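PDB 1T5O: translation initiation factor eIF2B, subunit delta from Archaeoglobus fulgidus, which probably catalyses the interconversion of methylthioribose-1-phosphate and methylthioribulose-1-phosphate, an isomerisation in methionine biosynthesis, despite its initiation-factor name. Local coordinates for residues F242-Y248 and P307-P313; V217-M221 and V250-A254; R235-A240 and F270-A276; F261-K267 and V317-E323; C154-L159 and L197-E201. One frame throughout, in Å; residues are numbered along the deposited sequence.

Overall arrangement
From the N terminus, contact 5 closes first, bringing helix 193-204 back against the loop that follows strand 149-152; it ends before any other contact opens. The remaining four interlock. Contact 2 (217-221 with 250-254) crosses contacts 3 and 1, pairing two helices at the dimer side, but closes before contact 4 begins. Contact 3 (235-240 with 270-276) crosses contacts 1 and 4, and contacts 1 and 4 cross each other; none nests within another. Contacts 1 and 3 meet at the small antiparallel sheet, while contact 4 joins neighbouring strands of the large mixed sheet. Lys244 of contact 1 touches Cys154 of contact 5, linking two parts of the predicted active site.

Contact 1 (F242-Y248 and P307-P313); sequences FNKIGTY and PAFDPTP
The Asp310 carboxylate accepts two backbone N-H groups, those of Gly246 and Tyr248. OD2 takes Gly246 N at 2.7 Å and OD1 takes Tyr248 N at 3.0 Å, both donors lying above the carboxylate plane and not in it. The side chain reaches them because its CG sits between the backbone N and the carbonyl carbon (chi1 55°). Gly246 is the N-cap residue of helix 247-256, so the negative group stands at the helix start, where the dipole would probably welcome it. Were Asp310 an asparagine, one of these two N-H groups would probably be left without an acceptor and the charge facing the helix end would go. The backbone bonds are those of an antiparallel ladder: Asp310 N to Asn243 O at 3.2 Å, a weak return bond from Asn243 N to Asp310 O, and Ile245 N to Ala308 O at 3.1 Å. This pairing makes strand 309-313 the edge, within this chain, of a three-stranded antiparallel sheet, and it ends in the type II turn from Lys244 to Thr247. Gly246 occupies the turn at phi 114°, where a side chain would press on the preceding carbonyl oxygen. Asn243 and Lys244 are predicted to bind substrate. Asn243 ND2 donates to Thr247 OG1, which itself donates to Lys244 O. Apolar contacts flank the ladder. Pro311 CB lies over one face of the Phe242 ring in a CH-pi contact, 3.9 Å from the ring centroid, and Pro313 CD meets Tyr248 CD2 at 3.6 Å, while the Tyr248 hydroxyl bonds to His257 of the second subunit.

Contact 2 (V217-M221 and V250-A254); sequences VGIVM and VSVVA
Met221 lays its thioether over the flank of the neighbouring helix, SD resting 3.6 Å from Val253 CG1 and 3.5 Å from Ala254 CA. Beyond CG the chain is extended (chi2 -179°), which carries the terminal CE on to Ala254 CB at 3.9 Å. A long, unbranched apolar residue suits this place, since its end reaches both Val253 and Ala254. One turn earlier, Val217 meets Val250, CG2 to CG2 at 3.9 Å, the two branched side chains crossing at about a right angle. Between these pairs Val253 CG1 also rests 3.9 Å from Gly218 CA. The segments run almost parallel with no hydrogen bond between them, their axes 9.8 Å apart and crossing at -23°, as suits successive helices of a Rossmann-like alpha/beta fold. Beneath them lies the large sheet: Val229 of strand 228-231 touches Met221, Val250 and Ala254, while Leu151 touches Val217. With an alanine at Met221, a gap would probably open between Val253, Ala254 and Val229. The second subunit packs on Val253 through its Thr249, and Val252 meets its own counterpart there.

Contact 3 (R235-A240 and F270-A276); sequences RIVRDA and FDWERTA
Arg238 and Trp272 cross at the tip of a beta hairpin, the type I turn from Val237 to Ala240 that joins strands 235-237 and 240-244. Segment 270-276 wraps this tip with a type I turn of its own, Asp271 to Arg274, and Arg238 N donates to Arg274 O at 3.0 Å in an almost straight bond (175°). Arg238 CG lies over the centre of the indole's five-membered ring, 3.6 Å from its centroid, so the aliphatic part of a long side chain serves as an apolar surface. Farther out the chain bends at chi3 (-51°), turning the guanidinium steeply against the indole. NH1 then donates to Trp272 O at 3.1 Å, with that oxygen in the guanidinium plane, and weakly to Glu273 O; a water also bridges NH1 and Glu273 O. Thr275 CG2 covers one guanidinium face. On the strand, Ile236 places CD1 over the Phe270 ring, 4.1 Å from its centroid, and its carbonyl oxygen accepts Asp271 N at 2.8 Å. Arg235 brings NH1 to 3.4 Å from Asp271 OD2; this salt bridge rests on charge alone, because the oxygen lies over the guanidinium face. Val237 CG2 lies beside Ala276. A chi1 of 54° tucks the Asp239 carboxylate back over its own main chain and presents OD2 to Ala276 N: the bond is 2.7 Å long and uses the oxygen's syn lone pair.

Contact 4 (F261-K267 and V317-E323); sequences FYVAAPK and VTALITE
Parallel beta pairing joins Tyr262, Val263 and Ala264 to Ala319, Leu320 and Ile321, two neighbouring strands in the large mixed sheet. Ile321 N donates to Val263 O at 2.8 Å in a nearly straight bond (173°), and Ala265 N donates to Ile321 O at 2.9 Å. The link from Val263 N to Ala319 O is weak. Before the regular ladder begins, Thr318 extends it with its side chain: OG1 lies anti to the carbonyl carbon (chi1 -51°) and accepts Phe261 N at 2.9 Å, while Thr318 N donates to Phe261 O. A hydroxyl so close to the main chain can replace a carbonyl as acceptor, which makes threonine apt. The sheet belongs to a Rossmann-like alpha/beta fold, with strand 228-231 flanking 261-264 on its other edge and strand 325-327 following 319-322 in antiparallel sense. On one face Tyr262 CE1 rests on Ala319 CB at 3.7 Å, the small methyl accommodating the ring, and Ile321 CD1 meets Tyr262 CB; farther along, Met136 of helix 111-141 covers Ala264 and Ile321. On the other face Val263, whose beta-branched shape suits an extended strand, packs by CB against Leu320 CD2 at 4.0 Å and by CG2 on Val317. Past the last strand bond, Glu323 bends sharply at chi2 (-86°), folding its carboxylate back so that the syn lone pair of OE1 receives Lys267 N at 2.9 Å. The Lys267 ammonium instead leads away to Leu339 O.

Contact 5 (C154-L159 and L197-E201); sequences CNAGRL and LTCWE
Glu201 and Asn155 approach from opposite directions and are joined by a hydrogen bond, tying the loop after strand 149-152 to helix 193-204. In this Rossmann-like fold the loop leaves the C-terminal end of a parallel strand, the edge where such folds commonly hold their active sites, and it carries Cys154, the predicted transition-state stabiliser. The Asn155 amide gives its ND2 to two acceptors close to its own plane, Glu201 OE2 and Thr198 OG1, each 2.9 Å away. With the carboxylate turned 76° from the amide, OE2 is met from above its plane. Thr198 OG1 also donates, reaching Cys154 O at 2.7 Å on a carbonyl lone pair, so one hydroxyl ties the loop's backbone and side chain to the helix. The other carboxylate oxygen, Glu201 OE1, accepts Arg158 N at 2.8 Å. Gly157 CA lies 3.3 Å from OE1, and a side chain there would strike that oxygen. Leu159 CD1 fills the space beside Leu197 CB at 4.0 Å, giving this buried polar set an apolar flank. Outside this shell, Arg172 forms a salt bridge with Glu201 OE1, probably balancing the buried charge, and Arg45, predicted to bind substrate, donates to Asn155 OD1, which would place Asn155 in the second shell of the predicted site. Arg158 runs extended along Glu201 to a salt bridge between its NE and Asp205, its guanidinium tilted 67° to the indole and NH2 lying 3.7 Å from Trp200 CZ3.

Contact 1 (F242-Y248 and P307-P313)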
# COMPACT_ATOMS: atom_id res chain seq x y z
N PHE A 242 14.21 8.22 10.85
CA PHE A 242 13.36 8.66 9.74
C PHE A 242 13.70 7.80 8.51
O PHE A 242 14.87 7.66 8.14
CB PHE A 242 13.57 10.16 9.41
CG PHE A 242 12.95 11.11 10.44
CD1 PHE A 242 13.64 11.41 11.62
CD2 PHE A 242 11.69 11.66 10.24
CE1 PHE A 242 13.07 12.24 12.59
CE2 PHE A 242 11.10 12.49 11.22
CZ PHE A 242 11.81 12.78 12.40
N ASN A 243 12.69 7.19 7.90
CA ASN A 243 12.93 6.36 6.71
C ASN A 243 11.68 6.46 5.83
O ASN A 243 10.72 7.09 6.24
CB ASN A 243 13.20 4.90 7.13
CG ASN A 243 13.79 4.09 6.01
OD1 ASN A 243 14.75 4.52 5.37
ND2 ASN A 243 13.21 2.92 5.75
N LYS A 244 11.71 5.88 4.63
CA LYS A 244 10.57 5.92 3.70
C LYS A 244 9.23 5.70 4.42
O LYS A 244 9.12 4.75 5.21
CB LYS A 244 10.74 4.85 2.60
CG LYS A 244 9.57 4.80 1.61
CD LYS A 244 9.39 6.14 0.90
CE LYS A 244 10.68 6.56 0.18
NZ LYS A 244 10.60 7.86 -0.55
N ILE A 245 8.22 6.54 4.16
CA ILE A 245 6.93 6.34 4.86
C ILE A 245 6.50 4.89 4.83
O ILE A 245 6.57 4.22 3.80
CB ILE A 245 5.68 7.07 4.27
CG1 ILE A 245 6.08 7.87 3.06
CG2 ILE A 245 4.85 7.78 5.39
CD1 ILE A 245 6.07 7.03 1.87
N GLY A 246 5.99 4.43 5.97
CA GLY A 246 5.52 3.06 6.05
C GLY A 246 6.39 2.28 7.00
O GLY A 246 5.95 1.32 7.63
N THR A 247 7.65 2.70 7.09
CA THR A 247 8.61 2.02 7.95
C THR A 247 8.09 1.96 9.40
O THR A 247 8.15 0.90 10.04
CB THR A 247 9.99 2.74 7.93
OG1 THR A 247 10.49 2.75 6.59
CG2 THR A 247 10.98 2.02 8.83
N TYR A 248 7.57 3.08 9.89
CA TYR A 248 7.05 3.11 11.27
C TYR A 248 5.94 2.07 11.44
O TYR A 248 5.92 1.33 12.45
CB TYR A 248 6.51 4.52 11.64
CG TYR A 248 5.69 4.51 12.92
CD1 TYR A 248 4.31 4.80 12.89
CD2 TYR A 248 6.26 4.13 14.13
CE1 TYR A 248 3.53 4.71 14.07
CE2 TYR A 248 5.51 4.04 15.30
CZ TYR A 248 4.14 4.34 15.26
OH TYR A 248 3.39 4.27 16.41
N PRO A 307 3.07 12.17 2.93
CA PRO A 307 4.38 12.44 3.55
C PRO A 307 5.46 11.54 2.96
O PRO A 307 5.20 10.39 2.63
CB PRO A 307 4.13 12.14 5.03
CG PRO A 307 3.09 10.98 4.94
CD PRO A 307 2.14 11.52 3.88
N ALA A 308 6.68 12.06 2.85
CA ALA A 308 7.77 11.29 2.25
C ALA A 308 8.38 10.26 3.20
O ALA A 308 8.88 9.23 2.76
CB ALA A 308 8.88 12.25 1.72
N PHE A 309 8.36 10.56 4.49
CA PHE A 309 8.94 9.68 5.49
C PHE A 309 8.07 9.66 6.73
O PHE A 309 7.12 10.44 6.86
CB PHE A 309 10.30 10.23 5.99
CG PHE A 309 11.25 10.64 4.90
CD1 PHE A 309 11.33 11.96 4.50
CD2 PHE A 309 12.07 9.70 4.29
CE1 PHE A 309 12.21 12.35 3.49
CE2 PHE A 309 12.95 10.07 3.29
CZ PHE A 309 13.02 11.40 2.88
N ASP A 310 8.42 8.76 7.65
CA ASP A 310 7.80 8.75 8.96
C ASP A 310 8.91 8.49 9.98
O ASP A 310 10.00 8.05 9.63
CB ASP A 310 6.63 7.74 9.12
CG ASP A 310 6.97 6.28 8.77
OD1 ASP A 310 8.13 5.82 8.88
OD2 ASP A 310 6.01 5.56 8.41
N PRO A 311 8.67 8.84 11.24
CA PRO A 311 9.66 8.62 12.29
C PRO A 311 9.33 7.33 13.05
O PRO A 311 8.20 7.12 13.46
CB PRO A 311 9.53 9.86 13.17
CG PRO A 311 8.06 10.32 12.97
CD PRO A 311 7.55 9.70 11.69
N THR A 312 10.31 6.45 13.18
CA THR A 312 10.13 5.22 13.94
C THR A 312 10.84 5.48 15.28
O THR A 312 12.05 5.76 15.29
CB THR A 312 10.82 4.00 13.22
OG1 THR A 312 10.12 3.67 12.02
CG2 THR A 312 10.84 2.79 14.14
N PRO A 313 10.11 5.41 16.41
CA PRO A 313 10.77 5.64 17.71
C PRO A 313 11.85 4.59 17.94
O PRO A 313 11.68 3.42 17.56
CB PRO A 313 9.62 5.55 18.71
CG PRO A 313 8.64 4.58 18.04
CD PRO A 313 8.70 4.99 16.58

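Contact 2 (V217-M221 and V250-A254)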
# COMPACT_ATOMS: atom_id res chain seq x y z
N VAL A 217 2.12 -6.79 5.86
CA VAL A 217 3.09 -6.99 6.92
C VAL A 217 2.39 -7.64 8.12
O VAL A 217 2.99 -8.41 8.84
CB VAL A 217 3.73 -5.64 7.37
CG1 VAL A 217 4.75 -5.89 8.47
CG2 VAL A 217 4.43 -4.99 6.16
N GLY A 218 1.13 -7.29 8.35
CA GLY A 218 0.41 -7.88 9.47
C GLY A 218 0.20 -9.39 9.36
O GLY A 218 0.56 -10.14 10.27
N ILE A 219 -0.38 -9.85 8.25
CA ILE A 219 -0.61 -11.28 8.13
C ILE A 219 0.66 -12.12 8.09
O ILE A 219 0.70 -13.24 8.67
CB ILE A 219 -1.55 -11.60 6.93
CG1 ILE A 219 -2.13 -13.03 7.08
CG2 ILE A 219 -0.80 -11.43 5.57
CD1 ILE A 219 -3.15 -13.37 5.98
N VAL A 220 1.73 -11.62 7.46
CA VAL A 220 2.94 -12.44 7.41
C VAL A 220 3.55 -12.65 8.79
O VAL A 220 4.06 -13.73 9.09
CB VAL A 220 4.03 -11.90 6.38
CG1 VAL A 220 3.50 -11.99 4.95
CG2 VAL A 220 4.45 -10.46 6.71
N MET A 221 3.48 -11.63 9.66
CA MET A 221 4.01 -11.81 11.01
C MET A 221 3.06 -12.64 11.83
O MET A 221 3.47 -13.44 12.65
CB MET A 221 4.28 -10.47 11.68
CG MET A 221 5.44 -9.76 11.01
SD MET A 221 5.86 -8.18 11.76
CE MET A 221 7.01 -7.51 10.54
N VAL A 250 5.51 -0.73 9.84
CA VAL A 250 6.14 -2.04 9.93
C VAL A 250 6.73 -2.24 11.32
O VAL A 250 6.61 -3.32 11.91
CB VAL A 250 7.26 -2.21 8.88
CG1 VAL A 250 7.95 -3.63 9.05
CG2 VAL A 250 6.68 -2.07 7.46
N SER A 251 7.34 -1.19 11.87
CA SER A 251 7.94 -1.30 13.20
C SER A 251 6.91 -1.59 14.31
O SER A 251 7.22 -2.26 15.30
CB SER A 251 8.76 -0.04 13.55
OG SER A 251 7.95 0.97 14.16
N VAL A 252 5.68 -1.11 14.14
CA VAL A 252 4.66 -1.32 15.16
C VAL A 252 4.21 -2.79 15.15
O VAL A 252 4.08 -3.40 16.21
CB VAL A 252 3.43 -0.39 14.93
CG1 VAL A 252 2.25 -0.78 15.87
CG2 VAL A 252 3.83 1.05 15.21
N VAL A 253 4.00 -3.35 13.96
CA VAL A 253 3.57 -4.74 13.84
C VAL A 253 4.69 -5.66 14.36
O VAL A 253 4.43 -6.59 15.13
CB VAL A 253 3.21 -5.06 12.37
CG1 VAL A 253 2.74 -6.52 12.24
CG2 VAL A 253 2.08 -4.12 11.91
N ALA A 254 5.93 -5.38 13.97
CA ALA A 254 7.05 -6.19 14.42
C ALA A 254 7.18 -6.15 15.95
O ALA A 254 7.40 -7.18 16.59
CB ALA A 254 8.36 -5.72 13.76

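Contact 3 (R235-A240 and F270-A276)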
# COMPACT_ATOMS: atom_id res chain seq x y z
N ARG A 235 17.67 9.20 7.98
CA ARG A 235 18.24 10.07 8.98
C ARG A 235 17.92 9.55 10.37
O ARG A 235 16.78 9.21 10.66
CB ARG A 235 17.67 11.47 8.84
CG ARG A 235 18.60 12.50 9.42
CD ARG A 235 17.90 13.36 10.39
NE ARG A 235 17.00 14.33 9.80
CZ ARG A 235 17.32 15.24 8.88
NH1 ARG A 235 18.55 15.30 8.39
NH2 ARG A 235 16.43 16.16 8.51
N ILE A 236 18.93 9.53 11.24
CA ILE A 236 18.72 9.04 12.59
C ILE A 236 19.02 10.13 13.61
O ILE A 236 20.14 10.62 13.68
CB ILE A 236 19.59 7.81 12.86
CG1 ILE A 236 19.23 6.70 11.82
CG2 ILE A 236 19.35 7.33 14.33
CD1 ILE A 236 20.07 5.43 11.87
N VAL A 237 17.99 10.52 14.37
CA VAL A 237 18.13 11.55 15.40
C VAL A 237 18.06 10.86 16.76
O VAL A 237 17.85 9.65 16.83
CB VAL A 237 17.05 12.66 15.23
CG1 VAL A 237 17.25 13.35 13.87
CG2 VAL A 237 15.63 12.07 15.36
N ARG A 238 18.21 11.62 17.84
CA ARG A 238 18.27 11.01 19.16
C ARG A 238 17.10 10.20 19.64
O ARG A 238 17.28 9.34 20.50
CB ARG A 238 18.64 12.05 20.23
CG ARG A 238 20.03 12.61 20.01
CD ARG A 238 20.67 13.09 21.30
NE ARG A 238 19.81 13.98 22.06
CZ ARG A 238 19.59 15.25 21.78
NH1 ARG A 238 20.17 15.83 20.73
NH2 ARG A 238 18.79 15.96 22.57
N ASP A 239 15.91 10.47 19.12
CA ASP A 239 14.74 9.70 19.54
C ASP A 239 14.04 9.00 18.39
O ASP A 239 12.95 8.47 18.56
CB ASP A 239 13.74 10.61 20.24
CG ASP A 239 13.35 11.85 19.41
OD1 ASP A 239 12.45 12.58 19.84
OD2 ASP A 239 13.96 12.12 18.34
N ALA A 240 14.64 8.99 17.20
CA ALA A 240 13.92 8.34 16.10
C ALA A 240 14.68 8.08 14.83
O ALA A 240 15.67 8.72 14.54
CB ALA A 240 12.66 9.15 15.75
N PHE A 270 23.55 9.50 10.84
CA PHE A 270 23.14 9.98 12.14
C PHE A 270 23.23 11.51 12.16
O PHE A 270 24.10 12.08 11.53
CB PHE A 270 24.03 9.40 13.24
CG PHE A 270 23.81 7.92 13.48
CD1 PHE A 270 24.17 6.97 12.50
CD2 PHE A 270 23.23 7.48 14.66
CE1 PHE A 270 23.96 5.59 12.71
CE2 PHE A 270 23.02 6.11 14.88
CZ PHE A 270 23.38 5.17 13.91
N ASP A 271 22.30 12.15 12.86
CA ASP A 271 22.22 13.63 12.99
C ASP A 271 21.91 13.74 14.49
O ASP A 271 20.83 14.18 14.88
CB ASP A 271 21.05 14.16 12.14
CG ASP A 271 21.07 15.68 11.96
OD1 ASP A 271 21.94 16.39 12.53
OD2 ASP A 271 20.20 16.17 11.22
N TRP A 272 22.90 13.36 15.31
CA TRP A 272 22.71 13.26 16.76
C TRP A 272 22.51 14.52 17.59
O TRP A 272 22.20 14.42 18.78
CB TRP A 272 23.86 12.43 17.37
CG TRP A 272 23.43 11.56 18.54
CD1 TRP A 272 23.86 11.65 19.83
CD2 TRP A 272 22.48 10.48 18.50
NE1 TRP A 272 23.24 10.69 20.60
CE2 TRP A 272 22.39 9.96 19.81
CE3 TRP A 272 21.71 9.90 17.49
CZ2 TRP A 272 21.54 8.89 20.15
CZ3 TRP A 272 20.86 8.82 17.82
CH2 TRP A 272 20.80 8.34 19.15
N GLU A 273 22.69 15.70 16.97
CA GLU A 273 22.43 16.94 17.69
C GLU A 273 20.91 17.22 17.70
O GLU A 273 20.41 18.01 18.48
CB GLU A 273 23.15 18.11 17.00
CG GLU A 273 24.67 18.03 17.07
CD GLU A 273 25.22 18.23 18.48
OE1 GLU A 273 24.43 18.45 19.42
OE2 GLU A 273 26.45 18.17 18.64
N ARG A 274 20.19 16.54 16.82
CA ARG A 274 18.75 16.78 16.70
C ARG A 274 17.86 15.72 17.35
O ARG A 274 18.33 14.63 17.72
CB ARG A 274 18.39 16.84 15.21
CG ARG A 274 19.27 17.76 14.31
CD ARG A 274 18.78 19.22 14.28
NE ARG A 274 19.19 19.96 15.47
CZ ARG A 274 20.43 20.36 15.74
NH1 ARG A 274 21.42 20.12 14.88
NH2 ARG A 274 20.68 21.05 16.85
N THR A 275 16.58 16.06 17.47
CA THR A 275 15.54 15.15 17.93
C THR A 275 14.45 15.24 16.86
O THR A 275 14.51 16.11 15.98
CB THR A 275 14.96 15.49 19.32
OG1 THR A 275 14.47 16.83 19.33
CG2 THR A 275 16.01 15.27 20.38
N ALA A 276 13.48 14.34 16.92
CA ALA A 276 12.45 14.30 15.91
C ALA A 276 11.71 15.61 15.76
O ALA A 276 11.33 15.94 14.67
CB ALA A 276 11.44 13.14 16.19
O HOH W 1 18.83 18.45 20.78

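Contact 4 (F261-K267 and V317-E323)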
# COMPACT_ATOMS: atom_id res chain seq x y z
N PHE A 261 13.74 -5.89 14.95
CA PHE A 261 13.65 -4.85 13.92
C PHE A 261 15.00 -4.11 13.88
O PHE A 261 15.40 -3.43 14.83
CB PHE A 261 12.50 -3.88 14.27
CG PHE A 261 12.23 -2.84 13.21
CD1 PHE A 261 11.25 -3.04 12.23
CD2 PHE A 261 12.93 -1.62 13.23
CE1 PHE A 261 10.95 -2.05 11.30
CE2 PHE A 261 12.64 -0.62 12.29
CZ PHE A 261 11.65 -0.83 11.33
N TYR A 262 15.71 -4.27 12.78
CA TYR A 262 17.02 -3.65 12.64
C TYR A 262 17.05 -2.53 11.62
O TYR A 262 16.36 -2.59 10.61
CB TYR A 262 18.06 -4.72 12.24
CG TYR A 262 18.20 -5.82 13.26
CD1 TYR A 262 18.63 -5.53 14.56
CD2 TYR A 262 17.90 -7.15 12.93
CE1 TYR A 262 18.74 -6.53 15.50
CE2 TYR A 262 18.01 -8.18 13.88
CZ TYR A 262 18.44 -7.86 15.15
OH TYR A 262 18.59 -8.84 16.08
N VAL A 263 17.86 -1.51 11.90
CA VAL A 263 18.03 -0.41 10.96
C VAL A 263 19.52 -0.39 10.59
O VAL A 263 20.40 -0.28 11.46
CB VAL A 263 17.65 0.97 11.59
CG1 VAL A 263 17.99 2.05 10.59
CG2 VAL A 263 16.13 1.02 11.92
N ALA A 264 19.81 -0.54 9.31
CA ALA A 264 21.19 -0.55 8.86
C ALA A 264 21.51 0.84 8.29
O ALA A 264 20.88 1.27 7.33
CB ALA A 264 21.39 -1.64 7.77
N ALA A 265 22.49 1.53 8.88
CA ALA A 265 22.86 2.86 8.36
C ALA A 265 24.23 3.25 8.83
O ALA A 265 24.58 3.00 9.97
CB ALA A 265 21.86 3.93 8.81
N PRO A 266 25.02 3.91 7.96
CA PRO A 266 26.37 4.33 8.34
C PRO A 266 26.35 5.53 9.26
O PRO A 266 25.34 6.21 9.41
CB PRO A 266 27.03 4.65 6.99
CG PRO A 266 25.91 5.23 6.21
CD PRO A 266 24.71 4.32 6.57
N LYS A 267 27.50 5.77 9.90
CA LYS A 267 27.65 6.88 10.84
C LYS A 267 27.14 8.20 10.26
O LYS A 267 26.48 8.98 10.95
CB LYS A 267 29.13 7.03 11.24
CG LYS A 267 29.43 8.22 12.17
CD LYS A 267 30.90 8.17 12.67
CE LYS A 267 31.23 9.38 13.52
NZ LYS A 267 32.61 9.25 14.08
N VAL A 317 13.28 -0.15 17.81
CA VAL A 317 14.47 -0.61 17.08
C VAL A 317 15.30 -1.50 18.01
O VAL A 317 15.76 -1.06 19.07
CB VAL A 317 15.31 0.59 16.61
CG1 VAL A 317 16.59 0.10 15.92
CG2 VAL A 317 14.45 1.47 15.66
N THR A 318 15.47 -2.75 17.61
CA THR A 318 16.22 -3.74 18.39
C THR A 318 17.71 -3.41 18.42
O THR A 318 18.38 -3.58 19.45
CB THR A 318 16.02 -5.17 17.79
OG1 THR A 318 14.62 -5.42 17.63
CG2 THR A 318 16.64 -6.24 18.72
N ALA A 319 18.23 -2.95 17.29
CA ALA A 319 19.62 -2.56 17.22
C ALA A 319 19.87 -1.81 15.92
O ALA A 319 19.15 -1.98 14.94
CB ALA A 319 20.54 -3.83 17.29
N LEU A 320 20.92 -0.98 15.93
CA LEU A 320 21.34 -0.23 14.77
C LEU A 320 22.59 -0.97 14.23
O LEU A 320 23.46 -1.35 14.99
CB LEU A 320 21.70 1.21 15.18
CG LEU A 320 20.59 2.01 15.86
CD1 LEU A 320 21.13 3.32 16.43
CD2 LEU A 320 19.45 2.28 14.86
N ILE A 321 22.64 -1.21 12.92
CA ILE A 321 23.77 -1.88 12.31
C ILE A 321 24.53 -0.81 11.53
O ILE A 321 24.03 -0.31 10.53
CB ILE A 321 23.32 -2.97 11.32
CG1 ILE A 321 22.42 -4.00 12.02
CG2 ILE A 321 24.55 -3.67 10.74
CD1 ILE A 321 21.73 -4.96 11.05
N THR A 322 25.75 -0.51 11.96
CA THR A 322 26.57 0.53 11.31
C THR A 322 27.94 -0.03 10.89
O THR A 322 28.24 -1.18 11.19
CB THR A 322 26.81 1.72 12.30
OG1 THR A 322 27.82 1.37 13.26
CG2 THR A 322 25.49 2.05 13.05
N GLU A 323 28.77 0.76 10.22
CA GLU A 323 30.09 0.28 9.80
C GLU A 323 31.05 0.30 10.99
O GLU A 323 32.21 -0.15 10.90
CB GLU A 323 30.67 1.12 8.65
CG GLU A 323 31.23 2.50 9.03
CD GLU A 323 30.16 3.58 9.05
OE1 GLU A 323 29.05 3.32 9.56
OE2 GLU A 323 30.45 4.69 8.56

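Contact 5 (C154-L159 and L197-E201)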
# COMPACT_ATOMS: atom_id res chain seq x y z
N CYS A 154 11.13 -0.59 1.36
CA CYS A 154 11.75 0.30 0.39
C CYS A 154 12.89 -0.39 -0.38
O CYS A 154 12.72 -1.53 -0.87
CB CYS A 154 12.24 1.61 1.05
SG CYS A 154 12.34 2.94 -0.20
N ASN A 155 14.05 0.27 -0.49
CA ASN A 155 15.16 -0.32 -1.25
C ASN A 155 16.49 0.18 -0.74
O ASN A 155 17.07 1.13 -1.30
CB ASN A 155 14.99 0.01 -2.74
CG ASN A 155 16.16 -0.47 -3.59
OD1 ASN A 155 16.82 0.34 -4.26
ND2 ASN A 155 16.42 -1.78 -3.59
N ALA A 156 16.96 -0.43 0.35
CA ALA A 156 18.23 -0.07 0.97
C ALA A 156 19.24 -1.12 0.48
O ALA A 156 19.81 -1.89 1.26
CB ALA A 156 18.09 -0.11 2.51
N GLY A 157 19.43 -1.15 -0.83
CA GLY A 157 20.33 -2.10 -1.44
C GLY A 157 21.44 -1.48 -2.27
O GLY A 157 21.80 -0.32 -2.07
N ARG A 158 21.95 -2.25 -3.23
CA ARG A 158 23.06 -1.79 -4.06
C ARG A 158 22.69 -0.75 -5.10
O ARG A 158 23.57 -0.10 -5.67
CB ARG A 158 23.77 -3.00 -4.73
CG ARG A 158 22.93 -3.83 -5.74
CD ARG A 158 23.83 -4.95 -6.30
NE ARG A 158 23.21 -5.87 -7.26
CZ ARG A 158 22.97 -5.61 -8.54
NH1 ARG A 158 23.27 -4.43 -9.06
NH2 ARG A 158 22.46 -6.56 -9.32
N LEU A 159 21.41 -0.56 -5.36
CA LEU A 159 21.04 0.47 -6.31
C LEU A 159 21.08 1.83 -5.61
O LEU A 159 21.44 2.84 -6.22
CB LEU A 159 19.65 0.18 -6.91
CG LEU A 159 19.61 -1.04 -7.85
CD1 LEU A 159 18.17 -1.37 -8.25
CD2 LEU A 159 20.47 -0.77 -9.08
N LEU A 197 12.65 -2.01 -7.54
CA LEU A 197 14.08 -2.06 -7.31
C LEU A 197 14.58 -3.21 -6.43
O LEU A 197 15.47 -3.94 -6.83
CB LEU A 197 14.52 -0.71 -6.74
CG LEU A 197 13.97 0.51 -7.53
CD1 LEU A 197 14.44 1.85 -6.93
CD2 LEU A 197 14.45 0.44 -8.99
N THR A 198 14.00 -3.38 -5.25
CA THR A 198 14.47 -4.43 -4.37
C THR A 198 14.29 -5.82 -4.95
O THR A 198 15.21 -6.64 -4.87
CB THR A 198 13.76 -4.33 -3.01
OG1 THR A 198 14.22 -3.14 -2.37
CG2 THR A 198 14.06 -5.53 -2.14
N CYS A 199 13.13 -6.10 -5.53
CA CYS A 199 12.93 -7.42 -6.09
C CYS A 199 13.90 -7.66 -7.26
O CYS A 199 14.38 -8.77 -7.47
CB CYS A 199 11.47 -7.61 -6.53
SG CYS A 199 10.27 -7.79 -5.15
N TRP A 200 14.17 -6.61 -8.03
CA TRP A 200 15.09 -6.72 -9.16
C TRP A 200 16.51 -7.06 -8.72
O TRP A 200 17.09 -8.07 -9.15
CB TRP A 200 15.11 -5.41 -9.96
CG TRP A 200 15.94 -5.55 -11.22
CD1 TRP A 200 15.53 -6.06 -12.43
CD2 TRP A 200 17.35 -5.30 -11.35
NE1 TRP A 200 16.60 -6.16 -13.29
CE2 TRP A 200 17.73 -5.70 -12.65
CE3 TRP A 200 18.34 -4.79 -10.49
CZ2 TRP A 200 19.05 -5.61 -13.12
CZ3 TRP A 200 19.66 -4.70 -10.95
CH2 TRP A 200 20.00 -5.11 -12.26
N GLU A 201 17.09 -6.24 -7.84
CA GLU A 201 18.46 -6.51 -7.43
C GLU A 201 18.62 -7.82 -6.67
O GLU A 201 19.69 -8.44 -6.74
CB GLU A 201 19.05 -5.34 -6.63
CG GLU A 201 18.43 -5.08 -5.26
CD GLU A 201 19.22 -4.06 -4.49
OE1 GLU A 201 20.22 -4.43 -3.84
OE2 GLU A 201 18.88 -2.86 -4.56